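Local coordinates for transcriptional regulator (PDB 3BPV), which probably binds DNA as a two-subunit winged-helix transcriptional regulator of the MarR family, thought to act as a repressor, at residues 44-49 and 73-78; 15-20 and 104-109. All coordinates share one frame; numbering follows the deposited sequence.

Contact 1: 44-49 and 73-78; sequences IKQDEL and IEREQD
Asp78 OD1 is held by two donors: a water that is also bound to Lys45 donates to it at 2.7 Å from water oxygen to OD1, and the backbone N-H of Glu80, in the turn beyond the strand, gives it a second bond. On its other side the water accepts from Lys45 NZ, 3.1 Å from the water oxygen, so the opposite charges are linked through solvent; NZ and Asp78 OD2 stay 4.7 Å apart. What touches directly is the methylene CE of the lysine, next to the ammonium nitrogen, which lies 3.7 Å from Asp78 OD2. A long, flexible chain suits this place: bent at chi2 (66°), it packs against Arg84 and Ile86 of strand 84-89 and ends near the acid.

Gln46 meets Arg75 differently. Its OE1 sits over one face of the guanidinium, 3.3 Å from Arg75 NE, near the rim of the flat group and badly placed for a hydrogen bond, with amide and guanidinium planes 54° apart. Arg75 also makes a cation-pi contact with Tyr85. At the helix start, the Glu48 carboxylate takes the backbone N-H of the N-cap residue Lys45, OE1 to N 2.9 Å.

Backbone bonds from Ile44 and Gln46 to strand 84-89 join this helix start to the wing hairpin of the winged-helix fold. With no direct hydrogen bond between 44-49 and 73-78, attraction here is probably carried by charge across water and by a carbonyl oxygen over a cation, which is likely to hold the lysine and arginine ends less strictly than a direct salt bridge would.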
ATOM      1  N   ILE A  44     -12.290 -13.336  12.463  1.00 17.53           N
ATOM      2  CA  ILE A  44     -11.907 -11.966  12.759  1.00 16.72           C
ATOM      3  C   ILE A  44     -13.065 -11.041  12.379  1.00 17.21           C
ATOM      4  O   ILE A  44     -13.734 -11.250  11.365  1.00 16.78           O
ATOM      5  CB  ILE A  44     -10.625 -11.563  11.974  1.00 15.95           C
ATOM      6  CG1 ILE A  44     -10.146 -10.181  12.426  1.00 16.30           C
ATOM      7  CG2 ILE A  44     -10.899 -11.571  10.473  1.00 19.00           C
ATOM      8  CD1 ILE A  44      -8.808  -9.764  11.830  1.00 16.70           C
ATOM      9  N   LYS A  45     -13.313 -10.034  13.212  1.00 16.95           N
ATOM     10  CA  LYS A  45     -14.382  -9.073  12.948  1.00 17.71           C
ATOM     11  C   LYS A  45     -13.929  -8.135  11.836  1.00 16.48           C
ATOM     12  O   LYS A  45     -12.741  -7.825  11.724  1.00 16.86           O
ATOM     13  CB  LYS A  45     -14.699  -8.247  14.201  1.00 19.99           C
ATOM     14  CG  LYS A  45     -15.699  -8.871  15.171  1.00 22.68           C
ATOM     15  CD  LYS A  45     -15.171 -10.131  15.827  1.00 23.96           C
ATOM     16  CE  LYS A  45     -16.143 -10.613  16.893  1.00 24.38           C
ATOM     17  NZ  LYS A  45     -15.703 -11.895  17.499  1.00 25.70           N
ATOM     18  N   GLN A  46     -14.875  -7.683  11.021  1.00 16.48           N
ATOM     19  CA  GLN A  46     -14.546  -6.773   9.936  1.00 16.21           C
ATOM     20  C   GLN A  46     -13.893  -5.516  10.483  1.00 15.74           C
ATOM     21  O   GLN A  46     -12.933  -5.020   9.900  1.00 15.78           O
ATOM     22  CB  GLN A  46     -15.797  -6.390   9.143  1.00 16.46           C
ATOM     23  CG  GLN A  46     -15.524  -5.394   8.015  1.00 18.02           C
ATOM     24  CD  GLN A  46     -16.725  -5.192   7.112  1.00 21.53           C
ATOM     25  OE1 GLN A  46     -17.512  -6.113   6.897  1.00 22.83           O
ATOM     26  NE2 GLN A  46     -16.860  -3.989   6.560  1.00 22.86           N
ATOM     27  N   ASP A  47     -14.400  -4.996  11.598  1.00 14.72           N
ATOM     28  CA  ASP A  47     -13.812  -3.790  12.159  1.00 14.48           C
ATOM     29  C   ASP A  47     -12.402  -4.051  12.674  1.00 14.68           C
ATOM     30  O   ASP A  47     -11.577  -3.141  12.698  1.00 15.33           O
ATOM     31  CB  ASP A  47     -14.695  -3.191  13.269  1.00 16.30           C
ATOM     32  CG  ASP A  47     -14.903  -4.130  14.438  1.00 19.65           C
ATOM     33  OD1 ASP A  47     -15.878  -4.907  14.409  1.00 20.09           O
ATOM     34  OD2 ASP A  47     -14.095  -4.083  15.384  1.00 19.62           O
ATOM     35  N   GLU A  48     -12.115  -5.291  13.073  1.00 14.65           N
ATOM     36  CA  GLU A  48     -10.781  -5.640  13.560  1.00 17.22           C
ATOM     37  C   GLU A  48      -9.823  -5.732  12.373  1.00 14.23           C
ATOM     38  O   GLU A  48      -8.649  -5.366  12.478  1.00 15.98           O
ATOM     39  CB  GLU A  48     -10.818  -6.969  14.328  1.00 18.96           C
ATOM     40  CG  GLU A  48     -11.722  -6.930  15.553  1.00 22.03           C
ATOM     41  CD  GLU A  48     -11.783  -8.246  16.301  1.00 24.60           C
ATOM     42  OE1 GLU A  48     -11.938  -9.306  15.654  1.00 25.41           O
ATOM     43  OE2 GLU A  48     -11.694  -8.215  17.547  1.00 27.15           O
ATOM     44  N   LEU A  49     -10.327  -6.222  11.244  1.00 15.08           N
ATOM     45  CA  LEU A  49      -9.507  -6.310  10.044  1.00 15.32           C
ATOM     46  C   LEU A  49      -9.212  -4.879   9.579  1.00 14.57           C
ATOM     47  O   LEU A  49      -8.088  -4.577   9.182  1.00 14.62           O
ATOM     48  CB  LEU A  49     -10.246  -7.077   8.947  1.00 16.38           C
ATOM     49  CG  LEU A  49      -9.432  -7.390   7.690  1.00 15.91           C
ATOM     50  CD1 LEU A  49      -8.350  -8.402   8.038  1.00 21.28           C
ATOM     51  CD2 LEU A  49     -10.336  -7.949   6.598  1.00 20.80           C
ATOM     52  N   ILE A  73     -15.045 -15.326   0.584  1.00 18.24           N
ATOM     53  CA  ILE A  73     -15.212 -15.148   2.020  1.00 19.06           C
ATOM     54  C   ILE A  73     -16.688 -15.044   2.336  1.00 19.55           C
ATOM     55  O   ILE A  73     -17.507 -14.778   1.457  1.00 20.13           O
ATOM     56  CB  ILE A  73     -14.520 -13.866   2.574  1.00 19.80           C
ATOM     57  CG1 ILE A  73     -15.203 -12.608   2.023  1.00 20.84           C
ATOM     58  CG2 ILE A  73     -13.039 -13.894   2.252  1.00 20.07           C
ATOM     59  CD1 ILE A  73     -14.725 -11.306   2.666  1.00 20.64           C
ATOM     60  N   GLU A  74     -17.017 -15.257   3.602  1.00 21.05           N
ATOM     61  CA  GLU A  74     -18.388 -15.166   4.063  1.00 23.78           C
ATOM     62  C   GLU A  74     -18.407 -14.167   5.209  1.00 23.29           C
ATOM     63  O   GLU A  74     -17.444 -14.062   5.970  1.00 22.89           O
ATOM     64  CB  GLU A  74     -18.888 -16.533   4.538  1.00 26.98           C
ATOM     65  CG  GLU A  74     -18.086 -17.131   5.680  1.00 31.22           C
ATOM     66  CD  GLU A  74     -18.687 -18.422   6.194  1.00 33.33           C
ATOM     67  OE1 GLU A  74     -19.846 -18.392   6.658  1.00 36.01           O
ATOM     68  OE2 GLU A  74     -18.004 -19.465   6.132  1.00 36.04           O
ATOM     69  N   ARG A  75     -19.509 -13.437   5.322  1.00 23.98           N
ATOM     70  CA  ARG A  75     -19.669 -12.432   6.360  1.00 26.11           C
ATOM     71  C   ARG A  75     -20.980 -12.670   7.102  1.00 27.09           C
ATOM     72  O   ARG A  75     -22.035 -12.802   6.483  1.00 27.31           O
ATOM     73  CB  ARG A  75     -19.673 -11.043   5.722  1.00 28.58           C
ATOM     74  CG  ARG A  75     -19.922  -9.898   6.677  1.00 31.42           C
ATOM     75  CD  ARG A  75     -20.257  -8.643   5.897  1.00 36.33           C
ATOM     76  NE  ARG A  75     -20.467  -7.489   6.763  1.00 38.89           N
ATOM     77  CZ  ARG A  75     -20.986  -6.338   6.354  1.00 39.51           C
ATOM     78  NH1 ARG A  75     -21.352  -6.186   5.089  1.00 41.89           N
ATOM     79  NH2 ARG A  75     -21.135  -5.336   7.209  1.00 41.85           N
ATOM     80  N   GLU A  76     -20.910 -12.733   8.426  1.00 27.78           N
ATOM     81  CA  GLU A  76     -22.103 -12.955   9.239  1.00 28.31           C
ATOM     82  C   GLU A  76     -22.156 -11.965  10.397  1.00 27.12           C
ATOM     83  O   GLU A  76     -21.125 -11.481  10.852  1.00 22.50           O
ATOM     84  CB  GLU A  76     -22.121 -14.388   9.784  1.00 30.61           C
ATOM     85  CG  GLU A  76     -22.190 -15.464   8.708  1.00 35.05           C
ATOM     86  CD  GLU A  76     -22.413 -16.850   9.284  1.00 37.22           C
ATOM     87  OE1 GLU A  76     -23.467 -17.067   9.920  1.00 39.46           O
ATOM     88  OE2 GLU A  76     -21.538 -17.723   9.102  1.00 39.41           O
ATOM     89  N   GLN A  77     -23.364 -11.666  10.867  1.00 27.78           N
ATOM     90  CA  GLN A  77     -23.548 -10.728  11.969  1.00 27.96           C
ATOM     91  C   GLN A  77     -23.004 -11.270  13.286  1.00 26.66           C
ATOM     92  O   GLN A  77     -23.222 -12.431  13.634  1.00 27.25           O
ATOM     93  CB  GLN A  77     -25.035 -10.389  12.125  1.00 31.17           C
ATOM     94  CG  GLN A  77     -25.357  -9.477  13.300  1.00 35.31           C
ATOM     95  CD  GLN A  77     -26.839  -9.167  13.413  1.00 37.30           C
ATOM     96  OE1 GLN A  77     -27.674 -10.071  13.423  1.00 40.03           O
ATOM     97  NE2 GLN A  77     -27.170  -7.886  13.508  1.00 37.74           N
ATOM     98  N   ASP A  78     -22.288 -10.417  14.013  1.00 25.46           N
ATOM     99  CA  ASP A  78     -21.719 -10.789  15.302  1.00 24.16           C
ATOM    100  C   ASP A  78     -22.891 -10.967  16.268  1.00 25.10           C
ATOM    101  O   ASP A  78     -23.649 -10.031  16.509  1.00 24.54           O
ATOM    102  CB  ASP A  78     -20.780  -9.675  15.785  1.00 24.44           C
ATOM    103  CG  ASP A  78     -20.169  -9.959  17.143  1.00 23.73           C
ATOM    104  OD1 ASP A  78     -20.431 -11.033  17.719  1.00 26.24           O
ATOM    105  OD2 ASP A  78     -19.416  -9.095  17.636  1.00 25.07           O
TER
HETATM  106  O   HOH W   1     -18.303 -12.042  19.104  1.00 24.47           O

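Contact 2: 15-20 and 104-109; sequences RVFIGR and EERWED
Helices 15-20 and 104-109 run roughly antiparallel, their directions 137° apart and their axes 10.4 Å at closest approach, and they come nearest at Phe17 and Trp107, whose CA atoms are 7.0 Å apart. Phe17, with CG anti to its own N (chi1 -164°), sends its ring across the gap to lie against the facing backbone: Trp107 CA stands over one face, CD2 meets Trp107 CB at 3.6 Å, and CE2 is 3.7 Å from Trp107 N. The indole crosses obliquely, its CD1 3.8 Å from Phe17 CB, with the phenyl and five-membered rings inclined at 48°. At the far end, Phe17 CZ touches Arg106 CB and lies over one face of the guanidinium, the two planes nearly perpendicular. A flat, wholly apolar ring suits this slot between a helix backbone and two large side chains. With an alanine here, Trp107 CB and CD1 and the Arg106 side chain would probably lose the ring they pack on, opening a gap between the helices. Beside it, Ile18 CD1 packs on Glu104 OE2 at 3.8 Å, an oxygen satisfied by His14.

Around the contact, Ser13 takes the indole N-H and Glu21 pairs with Arg106, further tying helix 3-21 to helix 97-111. Ile18 also reaches Val32 of helix 29-40, while Trp107 packs on Met137 of the second subunit.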
ATOM      1  N   ARG A  15       1.409  -5.139  -7.121  1.00 14.10           N
ATOM      2  CA  ARG A  15       0.012  -4.871  -7.416  1.00 14.86           C
ATOM      3  C   ARG A  15      -0.317  -5.188  -8.873  1.00 15.27           C
ATOM      4  O   ARG A  15      -1.337  -5.819  -9.167  1.00 16.00           O
ATOM      5  CB  ARG A  15      -0.302  -3.409  -7.100  1.00 18.04           C
ATOM      6  CG  ARG A  15      -1.752  -3.012  -7.291  1.00 21.26           C
ATOM      7  CD  ARG A  15      -2.132  -1.935  -6.283  1.00 28.53           C
ATOM      8  NE  ARG A  15      -1.132  -0.878  -6.233  1.00 30.90           N
ATOM      9  CZ  ARG A  15      -1.084   0.066  -5.300  1.00 32.87           C
ATOM     10  NH1 ARG A  15      -1.984   0.089  -4.326  1.00 34.53           N
ATOM     11  NH2 ARG A  15      -0.132   0.991  -5.341  1.00 30.89           N
ATOM     12  N   VAL A  16       0.545  -4.746  -9.781  1.00 16.07           N
ATOM     13  CA  VAL A  16       0.327  -4.997 -11.202  1.00 15.54           C
ATOM     14  C   VAL A  16       0.448  -6.493 -11.501  1.00 14.75           C
ATOM     15  O   VAL A  16      -0.346  -7.048 -12.262  1.00 15.02           O
ATOM     16  CB  VAL A  16       1.340  -4.212 -12.071  1.00 15.86           C
ATOM     17  CG1 VAL A  16       1.222  -4.636 -13.531  1.00 19.02           C
ATOM     18  CG2 VAL A  16       1.080  -2.717 -11.949  1.00 19.36           C
ATOM     19  N   PHE A  17       1.433  -7.149 -10.899  1.00 15.26           N
ATOM     20  CA  PHE A  17       1.639  -8.581 -11.126  1.00 14.20           C
ATOM     21  C   PHE A  17       0.441  -9.403 -10.632  1.00 16.00           C
ATOM     22  O   PHE A  17      -0.037 -10.305 -11.328  1.00 15.47           O
ATOM     23  CB  PHE A  17       2.909  -9.040 -10.407  1.00 16.36           C
ATOM     24  CG  PHE A  17       3.431 -10.367 -10.874  1.00 17.88           C
ATOM     25  CD1 PHE A  17       4.107 -10.475 -12.082  1.00 18.78           C
ATOM     26  CD2 PHE A  17       3.250 -11.508 -10.103  1.00 17.66           C
ATOM     27  CE1 PHE A  17       4.600 -11.704 -12.519  1.00 20.87           C
ATOM     28  CE2 PHE A  17       3.738 -12.743 -10.527  1.00 18.89           C
ATOM     29  CZ  PHE A  17       4.416 -12.839 -11.741  1.00 18.95           C
ATOM     30  N   ILE A  18      -0.031  -9.108  -9.423  1.00 15.65           N
ATOM     31  CA  ILE A  18      -1.181  -9.807  -8.851  1.00 16.56           C
ATOM     32  C   ILE A  18      -2.406  -9.623  -9.742  1.00 15.93           C
ATOM     33  O   ILE A  18      -3.128 -10.571 -10.037  1.00 15.09           O
ATOM     34  CB  ILE A  18      -1.522  -9.255  -7.438  1.00 17.71           C
ATOM     35  CG1 ILE A  18      -0.495  -9.751  -6.426  1.00 22.30           C
ATOM     36  CG2 ILE A  18      -2.935  -9.666  -7.027  1.00 18.23           C
ATOM     37  CD1 ILE A  18      -0.510 -11.238  -6.224  1.00 23.20           C
ATOM     38  N   GLY A  19      -2.636  -8.389 -10.170  1.00 16.51           N
ATOM     39  CA  GLY A  19      -3.782  -8.104 -11.011  1.00 17.59           C
ATOM     40  C   GLY A  19      -3.766  -8.849 -12.330  1.00 17.80           C
ATOM     41  O   GLY A  19      -4.815  -9.264 -12.824  1.00 20.60           O
ATOM     42  N   ARG A  20      -2.579  -9.026 -12.899  1.00 17.97           N
ATOM     43  CA  ARG A  20      -2.437  -9.717 -14.176  1.00 19.97           C
ATOM     44  C   ARG A  20      -2.523 -11.229 -14.031  1.00 19.90           C
ATOM     45  O   ARG A  20      -3.244 -11.894 -14.778  1.00 22.13           O
ATOM     46  CB  ARG A  20      -1.100  -9.345 -14.825  1.00 22.57           C
ATOM     47  CG  ARG A  20      -0.892  -7.854 -15.012  1.00 29.27           C
ATOM     48  CD  ARG A  20      -1.886  -7.246 -15.991  1.00 33.78           C
ATOM     49  NE  ARG A  20      -1.593  -7.611 -17.373  1.00 37.70           N
ATOM     50  CZ  ARG A  20      -2.226  -7.106 -18.427  1.00 39.37           C
ATOM     51  NH1 ARG A  20      -3.193  -6.213 -18.259  1.00 40.30           N
ATOM     52  NH2 ARG A  20      -1.890  -7.487 -19.651  1.00 40.20           N
ATOM     53  N   GLU A 104       2.990 -15.259  -5.596  1.00 17.76           N
ATOM     54  CA  GLU A 104       3.898 -14.479  -4.752  1.00 17.39           C
ATOM     55  C   GLU A 104       5.335 -14.918  -5.003  1.00 17.27           C
ATOM     56  O   GLU A 104       6.238 -14.090  -5.125  1.00 18.04           O
ATOM     57  CB  GLU A 104       3.580 -14.665  -3.264  1.00 17.62           C
ATOM     58  CG  GLU A 104       2.324 -13.965  -2.756  1.00 19.40           C
ATOM     59  CD  GLU A 104       2.375 -12.452  -2.921  1.00 17.26           C
ATOM     60  OE1 GLU A 104       3.487 -11.888  -3.002  1.00 22.11           O
ATOM     61  OE2 GLU A 104       1.296 -11.829  -2.954  1.00 20.85           O
ATOM     62  N   GLU A 105       5.544 -16.231  -5.074  1.00 18.45           N
ATOM     63  CA  GLU A 105       6.868 -16.797  -5.310  1.00 19.19           C
ATOM     64  C   GLU A 105       7.417 -16.350  -6.664  1.00 18.19           C
ATOM     65  O   GLU A 105       8.584 -15.974  -6.776  1.00 19.63           O
ATOM     66  CB  GLU A 105       6.796 -18.327  -5.263  1.00 22.52           C
ATOM     67  CG  GLU A 105       8.138 -19.020  -5.433  1.00 26.89           C
ATOM     68  CD  GLU A 105       8.013 -20.534  -5.408  1.00 29.95           C
ATOM     69  OE1 GLU A 105       7.481 -21.075  -4.414  1.00 33.75           O
ATOM     70  OE2 GLU A 105       8.449 -21.180  -6.382  1.00 32.82           O
ATOM     71  N   ARG A 106       6.575 -16.404  -7.693  1.00 16.71           N
ATOM     72  CA  ARG A 106       6.988 -15.993  -9.029  1.00 18.19           C
ATOM     73  C   ARG A 106       7.379 -14.516  -9.046  1.00 15.93           C
ATOM     74  O   ARG A 106       8.361 -14.129  -9.684  1.00 17.13           O
ATOM     75  CB  ARG A 106       5.861 -16.244 -10.041  1.00 20.04           C
ATOM     76  CG  ARG A 106       5.586 -17.717 -10.334  1.00 24.01           C
ATOM     77  CD  ARG A 106       4.400 -17.864 -11.280  1.00 28.75           C
ATOM     78  NE  ARG A 106       4.604 -17.122 -12.522  1.00 33.96           N
ATOM     79  CZ  ARG A 106       3.682 -16.970 -13.467  1.00 35.37           C
ATOM     80  NH1 ARG A 106       2.480 -17.511 -13.319  1.00 37.98           N
ATOM     81  NH2 ARG A 106       3.962 -16.278 -14.563  1.00 37.26           N
ATOM     82  N   TRP A 107       6.603 -13.682  -8.359  1.00 16.51           N
ATOM     83  CA  TRP A 107       6.904 -12.256  -8.314  1.00 15.47           C
ATOM     84  C   TRP A 107       8.265 -12.039  -7.652  1.00 15.62           C
ATOM     85  O   TRP A 107       9.098 -11.284  -8.151  1.00 15.97           O
ATOM     86  CB  TRP A 107       5.818 -11.506  -7.536  1.00 17.07           C
ATOM     87  CG  TRP A 107       6.132 -10.059  -7.350  1.00 15.10           C
ATOM     88  CD1 TRP A 107       6.113  -9.084  -8.306  1.00 16.19           C
ATOM     89  CD2 TRP A 107       6.575  -9.433  -6.140  1.00 15.25           C
ATOM     90  NE1 TRP A 107       6.520  -7.887  -7.762  1.00 16.35           N
ATOM     91  CE2 TRP A 107       6.811  -8.074  -6.436  1.00 16.11           C
ATOM     92  CE3 TRP A 107       6.801  -9.891  -4.835  1.00 16.13           C
ATOM     93  CZ2 TRP A 107       7.260  -7.165  -5.473  1.00 16.69           C
ATOM     94  CZ3 TRP A 107       7.251  -8.986  -3.877  1.00 16.25           C
ATOM     95  CH2 TRP A 107       7.476  -7.639  -4.204  1.00 16.79           C
ATOM     96  N   GLU A 108       8.489 -12.715  -6.533  1.00 16.61           N
ATOM     97  CA  GLU A 108       9.756 -12.587  -5.823  1.00 15.64           C
ATOM     98  C   GLU A 108      10.930 -13.038  -6.683  1.00 16.25           C
ATOM     99  O   GLU A 108      11.972 -12.380  -6.716  1.00 16.45           O
ATOM    100  CB  GLU A 108       9.722 -13.392  -4.518  1.00 18.00           C
ATOM    101  CG  GLU A 108       8.902 -12.727  -3.426  1.00 20.93           C
ATOM    102  CD  GLU A 108       8.915 -13.490  -2.115  1.00 22.76           C
ATOM    103  OE1 GLU A 108      10.011 -13.900  -1.673  1.00 25.29           O
ATOM    104  OE2 GLU A 108       7.828 -13.659  -1.523  1.00 20.53           O
ATOM    105  N   ASP A 109      10.767 -14.154  -7.390  1.00 17.22           N
ATOM    106  CA  ASP A 109      11.854 -14.642  -8.227  1.00 16.49           C
ATOM    107  C   ASP A 109      12.211 -13.630  -9.310  1.00 16.24           C
ATOM    108  O   ASP A 109      13.391 -13.408  -9.601  1.00 17.69           O
ATOM    109  CB  ASP A 109      11.494 -15.990  -8.870  1.00 18.12           C
ATOM    110  CG  ASP A 109      11.380 -17.108  -7.848  1.00 21.99           C
ATOM    111  OD1 ASP A 109      11.984 -16.984  -6.767  1.00 23.82           O
ATOM    112  OD2 ASP A 109      10.698 -18.114  -8.133  1.00 25.86           O
TER

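Contact 1 is nested, along the chain, inside the loop closed by contact 2: helix 3-21 comes first, then 44-49 and 73-78, and helix 97-111 completes the outer pair. Their centres are 27 Å apart, on opposite sides of the chain's centre, and their nearest atoms about 14 Å, without touching. Contact 1 belongs to the winged-helix part, where helix 46-53 meets the hairpin of 73-78 and 84-89; contact 2 joins the first long helix, 3-21, to helix 97-111, well after the hairpin and next to the second subunit. Helix 29-40 touches segments of both. The layout is consistent with MarR proteins, in which a helical dimerisation region carries the DNA-binding lobes.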